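Side-chain contacts in factor essential for expression of methicillin resistance (Staphylococcus aureus, PDB 1LRZ), which catalyses the addition of glycines 2 and 3 to the pentaglycine bridge of staphylococcal peptidoglycan, taking glycine from glycyl-tRNA: residues 80-83 against 84-87; 260-263 against 264-267; 302-306 against 307-311; 350-353 against 354-358. One frame throughout, in Å; residues are numbered along the deposited sequence.

How the contacts relate
From the N terminus, the four contacts follow in series; none encloses or crosses another, and each is local, between residues a few positions apart. Contact 1 sits where the loop beyond strand 67-78, a central strand of the seven-stranded sheet, enters helix 83-98. Contact 2 lies within helix 245-272, the first arm of a long helical hairpin. Contact 3 ends the second arm, helix 277-307, and leads back into strand 310-320 of the nine-stranded sheet; its centre is about 32 Å from that of contact 2. Contact 4 closes helix 341-355 before strand 360-365 of the same sheet. Contacts 1 and 2 lie farthest apart, about 73 Å between centres, on opposite sides of the chain's centre.

Contact 1 (80-83 against 84-87); sequences YENQ and ELVH
Asn-82 and Leu-85 meet with their side chains crossed at about a right angle. The Asn-82 amide lies against the first carbon of the leucine, CG being 3.3 Å from Leu-85 CB, while ND2 reaches toward Leu-85 CD2 at 4.0 Å. With CG anti to the backbone N (chi1 -165°), the amide swings back over the first turn and Asn-82 OD1 accepts from Leu-85 N at 3.0 Å. The N-H arrives well above the carbonyl plane, 63° out of it, rather than on a lone pair. This is the N-cap of helix 83-98: the side-chain oxygen takes up an amide of the opening turn, and Asn-82 O receives Val-86 N at 2.9 Å in the first regular helical bond. Gln-83 O continues the series by accepting from His-87 N. Val-86 turns its CG2 branch back toward the preceding loop, where it lies 3.8 Å from CD2 of Tyr-80, the two side chains again crossing nearly perpendicularly. Trp-130 and Phe-131 of helix 130-137 also pack on Val-86, whereas Tyr-80 OH is hydrogen-bonded to Pro-76 O and its ring rests on Pro-109 and Leu-111.

Contact 2 (260-263 against 264-267); sequences NKDL and NKAL
Asp-262 and Lys-265 form an i to i+3 salt bridge on the surface of helix 245-272, one arm of the long antiparallel helical hairpin that this helix makes with helix 277-307. The charged pair is loose: Lys-265 NZ stands 3.3 Å from Asp-262 OD1, and the hydrogen bond within the bridge is weak. The two side chains run side by side and point the same way. Beyond CG the lysine is extended, and its CD and CE both lie 3.9 Å from the same carboxylate oxygen, so the aliphatic chain runs along the acid before the ammonium reaches it. Lys-261 NZ is 5.4 Å from Lys-265 NZ, a proximity of like charges that the carboxylate probably offsets in part.

Among apolar side chains, Leu-263 and Leu-267 are one turn apart and cross obliquely, with Leu-263 CG 4.0 Å from Leu-267 CD1. Leu-263 also packs on Gln-287 and Leu-290 of helix 277-307, while Asp-262 touches Leu-286, so this turn contributes directly to the seam between the two arms.

The backbone supplies four successive i to i+4 bonds, from Asn-264 N to Asn-260 O, Lys-265 N to Lys-261 O, Ala-266 N to Asp-262 O and Leu-267 N to Leu-263 O. The Lys-261 bond is the longest, at 3.2 Å. In the last, Leu-267 N approaches Leu-263 O in the carbonyl plane at 2.9 Å, while Leu-267 CG rests 3.2 Å from that oxygen.

Contact 3 (302-306 against 307-311); sequences RLQEE and HGNEL
At the C-terminal end of helix 277-307, His-307 lies beside Glu-306 and Leu-303 just before the chain turns toward strand 310-320. Glu-306 CG sits over the centre of the imidazole, 3.5 Å from the centroid and only 12° off the ring normal, a clear CH-pi contact. The two side chains point the same way, with carboxylate and ring planes 34° apart. Water 1 bridges them: it donates to Glu-306 OE1 and is 2.7 Å from His-307 NE2, lying at the ring edge in its plane. Leu-303 runs alongside the histidine, its CD2 3.7 Å from NE2, and Phe-336 meets the same ring edge-to-face. This terminus joins the second arm of the helical hairpin to the nine-stranded sheet. His-307 N donates to Leu-303 O at 2.7 Å, nearly straight, and Gly-308 N then reaches Gln-304 O at the same distance. Gly-308 leaves the helix with a positive phi, at angles where a CB would press against the preceding carbonyl oxygen. Across the turn, the extended Gln-304 side chain lies alongside that of Asn-309 with amide planes 40° apart; Asn-309 ND2 gives a weak bond to Gln-304 OE1 at 2.8 Å. The Asn-309 backbone is hydrogen-bonded to Phe-245, where the first arm of the hairpin begins.

Contact 4 (350-353 against 354-358); sequences INYA and LNHGI
Asn-351 and Asn-355, one turn apart, are joined through water 2, which donates to Asn-351 OD1 at 2.7 Å and Asn-355 OD1 at 2.8 Å. Asn-351 ND2 is hydrogen-bonded to Trp-347 O. In the backbone, Leu-354 N donates to Ile-350 O and Asn-355 N to Asn-351 O. At the helix end, His-356 N gives its main bond to Tyr-352 O at 2.9 Å and a weak one to Ala-353 O, the carbonyl that also receives Ile-358 N at 3.0 Å and 166°. That single oxygen serves two donors as the chain leaves the helix at His-356 and turns through Gly-357, which has positive phi. Tyr-352 and His-356 form an edge-to-face pair, centroids 4.9 Å apart and planes at 59°; His-356 CD2 points over the centre of the phenol ring. A chi1 of 179°, which sets Tyr-352 CG opposite the backbone N, brings the ring toward the C-terminal end of the helix, and Ile-358 CD1 touches its edge at CE2. Within the beta-alpha-beta unit of strand 325-332, helix 341-355 and strand 360-365, Ala-353 and Ile-358 pack on Val-325; outside it, Tyr-352 and Ile-358 meet Ile-320 of strand 310-320, and Leu-354 meets Ala-168 of helix 168-173.

Contact 1 (80-83 against 84-87)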
# COMPACT_ATOMS: atom_id res chain seq x y z
N TYR A 80 -16.39 -2.06 -16.22
CA TYR A 80 -16.88 -3.43 -16.10
C TYR A 80 -18.38 -3.59 -15.93
O TYR A 80 -18.86 -4.71 -15.83
CB TYR A 80 -16.13 -4.18 -14.98
CG TYR A 80 -14.73 -4.60 -15.37
CD1 TYR A 80 -13.63 -3.81 -15.04
CD2 TYR A 80 -14.50 -5.79 -16.07
CE1 TYR A 80 -12.33 -4.19 -15.40
CE2 TYR A 80 -13.21 -6.19 -16.44
CZ TYR A 80 -12.13 -5.39 -16.10
OH TYR A 80 -10.85 -5.77 -16.44
N GLU A 81 -19.13 -2.49 -15.89
CA GLU A 81 -20.59 -2.58 -15.80
C GLU A 81 -21.12 -2.84 -17.22
O GLU A 81 -22.20 -3.40 -17.39
CB GLU A 81 -21.19 -1.26 -15.29
CG GLU A 81 -20.81 -0.92 -13.87
CD GLU A 81 -21.14 -2.05 -12.92
OE1 GLU A 81 -22.32 -2.46 -12.89
OE2 GLU A 81 -20.22 -2.54 -12.22
N ASN A 82 -20.35 -2.42 -18.21
CA ASN A 82 -20.72 -2.56 -19.62
C ASN A 82 -20.29 -3.94 -20.13
O ASN A 82 -19.18 -4.11 -20.63
CB ASN A 82 -20.01 -1.47 -20.43
CG ASN A 82 -20.58 -1.30 -21.83
OD1 ASN A 82 -21.09 -2.24 -22.45
ND2 ASN A 82 -20.47 -0.08 -22.35
N GLN A 83 -21.18 -4.92 -20.02
CA GLN A 83 -20.87 -6.28 -20.45
C GLN A 83 -20.55 -6.42 -21.93
O GLN A 83 -19.71 -7.24 -22.30
CB GLN A 83 -21.99 -7.23 -20.03
CG GLN A 83 -22.27 -7.16 -18.53
CD GLN A 83 -23.19 -8.25 -18.01
OE1 GLN A 83 -23.69 -8.15 -16.89
NE2 GLN A 83 -23.40 -9.30 -18.80
N GLU A 84 -21.20 -5.64 -22.79
CA GLU A 84 -20.92 -5.73 -24.22
C GLU A 84 -19.52 -5.20 -24.51
O GLU A 84 -18.79 -5.76 -25.34
CB GLU A 84 -21.95 -4.95 -25.03
CG GLU A 84 -23.40 -5.38 -24.76
CD GLU A 84 -24.42 -4.68 -25.67
OE1 GLU A 84 -24.35 -3.43 -25.82
OE2 GLU A 84 -25.30 -5.38 -26.21
N LEU A 85 -19.15 -4.12 -23.84
CA LEU A 85 -17.83 -3.53 -24.04
C LEU A 85 -16.78 -4.51 -23.50
O LEU A 85 -15.74 -4.72 -24.13
CB LEU A 85 -17.73 -2.18 -23.33
CG LEU A 85 -16.38 -1.48 -23.37
CD1 LEU A 85 -15.98 -1.18 -24.82
CD2 LEU A 85 -16.45 -0.19 -22.56
N VAL A 86 -17.04 -5.10 -22.35
CA VAL A 86 -16.09 -6.05 -21.78
C VAL A 86 -15.88 -7.23 -22.74
O VAL A 86 -14.75 -7.69 -22.96
CB VAL A 86 -16.56 -6.56 -20.40
CG1 VAL A 86 -15.75 -7.76 -19.97
CG2 VAL A 86 -16.43 -5.44 -19.37
N HIS A 87 -16.97 -7.71 -23.33
CA HIS A 87 -16.93 -8.83 -24.27
C HIS A 87 -16.06 -8.47 -25.48
O HIS A 87 -15.16 -9.21 -25.86
CB HIS A 87 -18.34 -9.16 -24.73
CG HIS A 87 -18.41 -10.36 -25.63
ND1 HIS A 87 -18.63 -11.63 -25.15
CD2 HIS A 87 -18.28 -10.48 -26.97
CE1 HIS A 87 -18.63 -12.48 -26.15
NE2 HIS A 87 -18.42 -11.81 -27.27

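Contact 2 (260-263 against 264-267)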
# COMPACT_ATOMS: atom_id res chain seq x y z
N ASN A 260 10.18 22.63 35.58
CA ASN A 260 10.93 23.20 36.70
C ASN A 260 10.32 24.51 37.19
O ASN A 260 10.23 24.75 38.40
CB ASN A 260 12.40 23.42 36.32
CG ASN A 260 13.24 22.16 36.47
OD1 ASN A 260 13.11 21.43 37.46
ND2 ASN A 260 14.11 21.91 35.51
N LYS A 261 9.89 25.34 36.25
CA LYS A 261 9.27 26.61 36.58
C LYS A 261 7.95 26.38 37.31
O LYS A 261 7.65 27.06 38.29
CB LYS A 261 9.02 27.42 35.30
CG LYS A 261 8.43 28.80 35.57
CD LYS A 261 8.28 29.60 34.28
CE LYS A 261 7.67 30.96 34.56
NZ LYS A 261 7.50 31.75 33.30
N ASP A 262 7.17 25.41 36.84
CA ASP A 262 5.90 25.11 37.50
C ASP A 262 6.16 24.51 38.87
O ASP A 262 5.44 24.81 39.83
CB ASP A 262 5.06 24.16 36.66
CG ASP A 262 4.49 24.83 35.42
OD1 ASP A 262 3.99 25.97 35.53
OD2 ASP A 262 4.54 24.21 34.33
N LEU A 263 7.19 23.68 38.97
CA LEU A 263 7.53 23.06 40.24
C LEU A 263 7.84 24.11 41.29
O LEU A 263 7.39 24.02 42.43
CB LEU A 263 8.74 22.13 40.08
CG LEU A 263 9.19 21.47 41.40
CD1 LEU A 263 8.04 20.66 41.99
CD2 LEU A 263 10.40 20.59 41.15
N ASN A 264 8.62 25.12 40.90
CA ASN A 264 8.98 26.17 41.84
C ASN A 264 7.75 26.96 42.27
O ASN A 264 7.68 27.40 43.41
CB ASN A 264 10.06 27.07 41.24
CG ASN A 264 11.40 26.35 41.11
OD1 ASN A 264 11.86 25.69 42.05
ND2 ASN A 264 12.04 26.48 39.95
N LYS A 265 6.79 27.14 41.37
CA LYS A 265 5.56 27.84 41.74
C LYS A 265 4.92 27.01 42.84
O LYS A 265 4.49 27.52 43.87
CB LYS A 265 4.58 27.93 40.57
CG LYS A 265 5.01 28.80 39.41
CD LYS A 265 3.97 28.73 38.29
CE LYS A 265 4.42 29.49 37.04
NZ LYS A 265 3.50 29.25 35.88
N ALA A 266 4.87 25.70 42.60
CA ALA A 266 4.28 24.76 43.54
C ALA A 266 4.95 24.83 44.91
O ALA A 266 4.27 24.82 45.94
CB ALA A 266 4.38 23.34 42.98
N LEU A 267 6.27 24.87 44.92
CA LEU A 267 7.03 24.94 46.16
C LEU A 267 6.74 26.23 46.93
O LEU A 267 6.62 26.22 48.16
CB LEU A 267 8.52 24.80 45.86
CG LEU A 267 8.85 23.45 45.22
CD1 LEU A 267 10.27 23.45 44.68
CD2 LEU A 267 8.65 22.34 46.25

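Contact 3 (302-306 against 307-311)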
# COMPACT_ATOMS: atom_id res chain seq x y z
N ARG A 302 21.82 7.79 25.64
CA ARG A 302 22.39 6.46 25.50
C ARG A 302 22.19 5.91 24.08
O ARG A 302 23.12 5.36 23.48
CB ARG A 302 21.76 5.51 26.52
CG ARG A 302 22.31 4.08 26.45
CD ARG A 302 21.62 3.18 27.45
NE ARG A 302 20.18 3.16 27.23
CZ ARG A 302 19.59 2.61 26.17
NH1 ARG A 302 18.27 2.65 26.06
NH2 ARG A 302 20.32 2.00 25.24
N LEU A 303 20.98 6.06 23.54
CA LEU A 303 20.71 5.57 22.18
C LEU A 303 21.52 6.34 21.15
O LEU A 303 22.04 5.76 20.20
CB LEU A 303 19.21 5.68 21.85
CG LEU A 303 18.27 4.73 22.59
CD1 LEU A 303 16.83 5.11 22.27
CD2 LEU A 303 18.54 3.28 22.17
N GLN A 304 21.65 7.65 21.36
CA GLN A 304 22.40 8.50 20.44
C GLN A 304 23.85 8.04 20.37
O GLN A 304 24.43 7.95 19.29
CB GLN A 304 22.33 9.96 20.89
CG GLN A 304 23.03 10.94 19.95
CD GLN A 304 23.03 12.37 20.48
OE1 GLN A 304 22.86 13.32 19.71
NE2 GLN A 304 23.24 12.53 21.78
N GLU A 305 24.45 7.74 21.52
CA GLU A 305 25.84 7.30 21.53
C GLU A 305 26.00 5.93 20.88
O GLU A 305 26.99 5.68 20.20
CB GLU A 305 26.39 7.26 22.95
CG GLU A 305 26.49 8.62 23.60
CD GLU A 305 27.50 8.67 24.74
OE1 GLU A 305 27.42 7.79 25.63
OE2 GLU A 305 28.36 9.58 24.74
N GLU A 306 25.04 5.05 21.08
CA GLU A 306 25.15 3.73 20.49
C GLU A 306 24.82 3.68 18.99
O GLU A 306 25.52 3.02 18.22
CB GLU A 306 24.25 2.74 21.23
CG GLU A 306 23.98 1.47 20.44
CD GLU A 306 23.34 0.37 21.28
OE1 GLU A 306 22.37 0.67 22.01
OE2 GLU A 306 23.82 -0.78 21.20
N HIS A 307 23.77 4.39 18.58
CA HIS A 307 23.34 4.35 17.19
C HIS A 307 23.66 5.56 16.33
O HIS A 307 23.56 5.49 15.11
CB HIS A 307 21.82 4.11 17.15
CG HIS A 307 21.36 2.98 18.01
ND1 HIS A 307 21.40 1.66 17.60
CD2 HIS A 307 20.88 2.96 19.27
CE1 HIS A 307 20.97 0.88 18.57
NE2 HIS A 307 20.65 1.65 19.60
N GLY A 308 24.04 6.67 16.94
CA GLY A 308 24.31 7.87 16.16
C GLY A 308 23.15 8.83 16.36
O GLY A 308 22.21 8.51 17.07
N ASN A 309 23.19 10.00 15.73
CA ASN A 309 22.12 10.96 15.94
C ASN A 309 20.77 10.63 15.30
O ASN A 309 19.75 11.15 15.74
CB ASN A 309 22.55 12.36 15.53
CG ASN A 309 21.59 13.42 16.02
OD1 ASN A 309 21.00 14.16 15.23
ND2 ASN A 309 21.40 13.48 17.33
N GLU A 310 20.76 9.80 14.26
CA GLU A 310 19.48 9.43 13.64
C GLU A 310 19.19 7.95 13.81
O GLU A 310 19.95 7.10 13.35
CB GLU A 310 19.41 9.75 12.15
CG GLU A 310 17.98 9.46 11.62
CD GLU A 310 17.79 9.66 10.12
OE1 GLU A 310 18.22 8.80 9.32
OE2 GLU A 310 17.20 10.69 9.74
N LEU A 311 18.08 7.65 14.48
CA LEU A 311 17.68 6.27 14.67
C LEU A 311 16.47 5.97 13.80
O LEU A 311 15.36 6.46 14.05
CB LEU A 311 17.32 6.00 16.14
CG LEU A 311 16.95 4.53 16.39
CD1 LEU A 311 18.16 3.66 16.11
CD2 LEU A 311 16.47 4.34 17.82
O HOH W 1 19.63 -0.20 21.20

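Contact 4 (350-353 against 354-358)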
# COMPACT_ATOMS: atom_id res chain seq x y z
N ILE A 350 -1.79 8.00 5.23
CA ILE A 350 -3.24 8.09 5.26
C ILE A 350 -3.57 9.58 5.11
O ILE A 350 -4.50 9.96 4.39
CB ILE A 350 -3.82 7.59 6.61
CG1 ILE A 350 -3.77 6.06 6.65
CG2 ILE A 350 -5.23 8.12 6.80
CD1 ILE A 350 -4.18 5.46 7.98
N ASN A 351 -2.79 10.43 5.79
CA ASN A 351 -3.00 11.88 5.70
C ASN A 351 -2.65 12.42 4.33
O ASN A 351 -3.28 13.37 3.85
CB ASN A 351 -2.22 12.61 6.79
CG ASN A 351 -3.04 12.79 8.06
OD1 ASN A 351 -3.97 13.60 8.09
ND2 ASN A 351 -2.74 12.01 9.10
N TYR A 352 -1.65 11.81 3.69
CA TYR A 352 -1.26 12.22 2.35
C TYR A 352 -2.52 12.09 1.48
O TYR A 352 -2.92 13.03 0.79
CB TYR A 352 -0.16 11.31 1.81
CG TYR A 352 0.28 11.66 0.40
CD1 TYR A 352 1.52 12.26 0.16
CD2 TYR A 352 -0.56 11.40 -0.70
CE1 TYR A 352 1.93 12.59 -1.14
CE2 TYR A 352 -0.17 11.73 -2.00
CZ TYR A 352 1.07 12.32 -2.21
OH TYR A 352 1.46 12.65 -3.49
N ALA A 353 -3.15 10.91 1.53
CA ALA A 353 -4.36 10.65 0.74
C ALA A 353 -5.50 11.63 1.05
O ALA A 353 -6.14 12.15 0.14
CB ALA A 353 -4.83 9.20 0.97
N LEU A 354 -5.74 11.87 2.34
CA LEU A 354 -6.80 12.79 2.75
C LEU A 354 -6.55 14.22 2.26
O LEU A 354 -7.45 14.89 1.78
CB LEU A 354 -6.91 12.82 4.28
CG LEU A 354 -7.41 11.57 4.98
CD1 LEU A 354 -7.28 11.74 6.50
CD2 LEU A 354 -8.87 11.32 4.56
N ASN A 355 -5.31 14.68 2.40
CA ASN A 355 -4.95 16.03 2.00
C ASN A 355 -4.90 16.24 0.48
O ASN A 355 -5.13 17.35 0.00
CB ASN A 355 -3.59 16.41 2.60
CG ASN A 355 -3.61 16.46 4.12
OD1 ASN A 355 -4.65 16.69 4.72
ND2 ASN A 355 -2.45 16.28 4.74
N HIS A 356 -4.62 15.18 -0.27
CA HIS A 356 -4.50 15.34 -1.71
C HIS A 356 -5.50 14.62 -2.59
O HIS A 356 -5.17 14.16 -3.69
CB HIS A 356 -3.07 15.00 -2.12
CG HIS A 356 -2.05 15.77 -1.34
ND1 HIS A 356 -1.88 17.13 -1.48
CD2 HIS A 356 -1.21 15.38 -0.34
CE1 HIS A 356 -0.99 17.55 -0.60
NE2 HIS A 356 -0.57 16.51 0.11
N GLY A 357 -6.73 14.52 -2.10
CA GLY A 357 -7.83 13.94 -2.85
C GLY A 357 -7.81 12.49 -3.33
O GLY A 357 -8.34 12.20 -4.39
N ILE A 358 -7.20 11.59 -2.57
CA ILE A 358 -7.19 10.19 -2.95
C ILE A 358 -8.10 9.56 -1.90
O ILE A 358 -7.80 9.60 -0.69
CB ILE A 358 -5.76 9.60 -2.92
CG1 ILE A 358 -4.91 10.30 -3.99
CG2 ILE A 358 -5.80 8.09 -3.17
CD1 ILE A 358 -3.39 10.08 -3.86
O HOH W 2 -5.72 15.28 6.90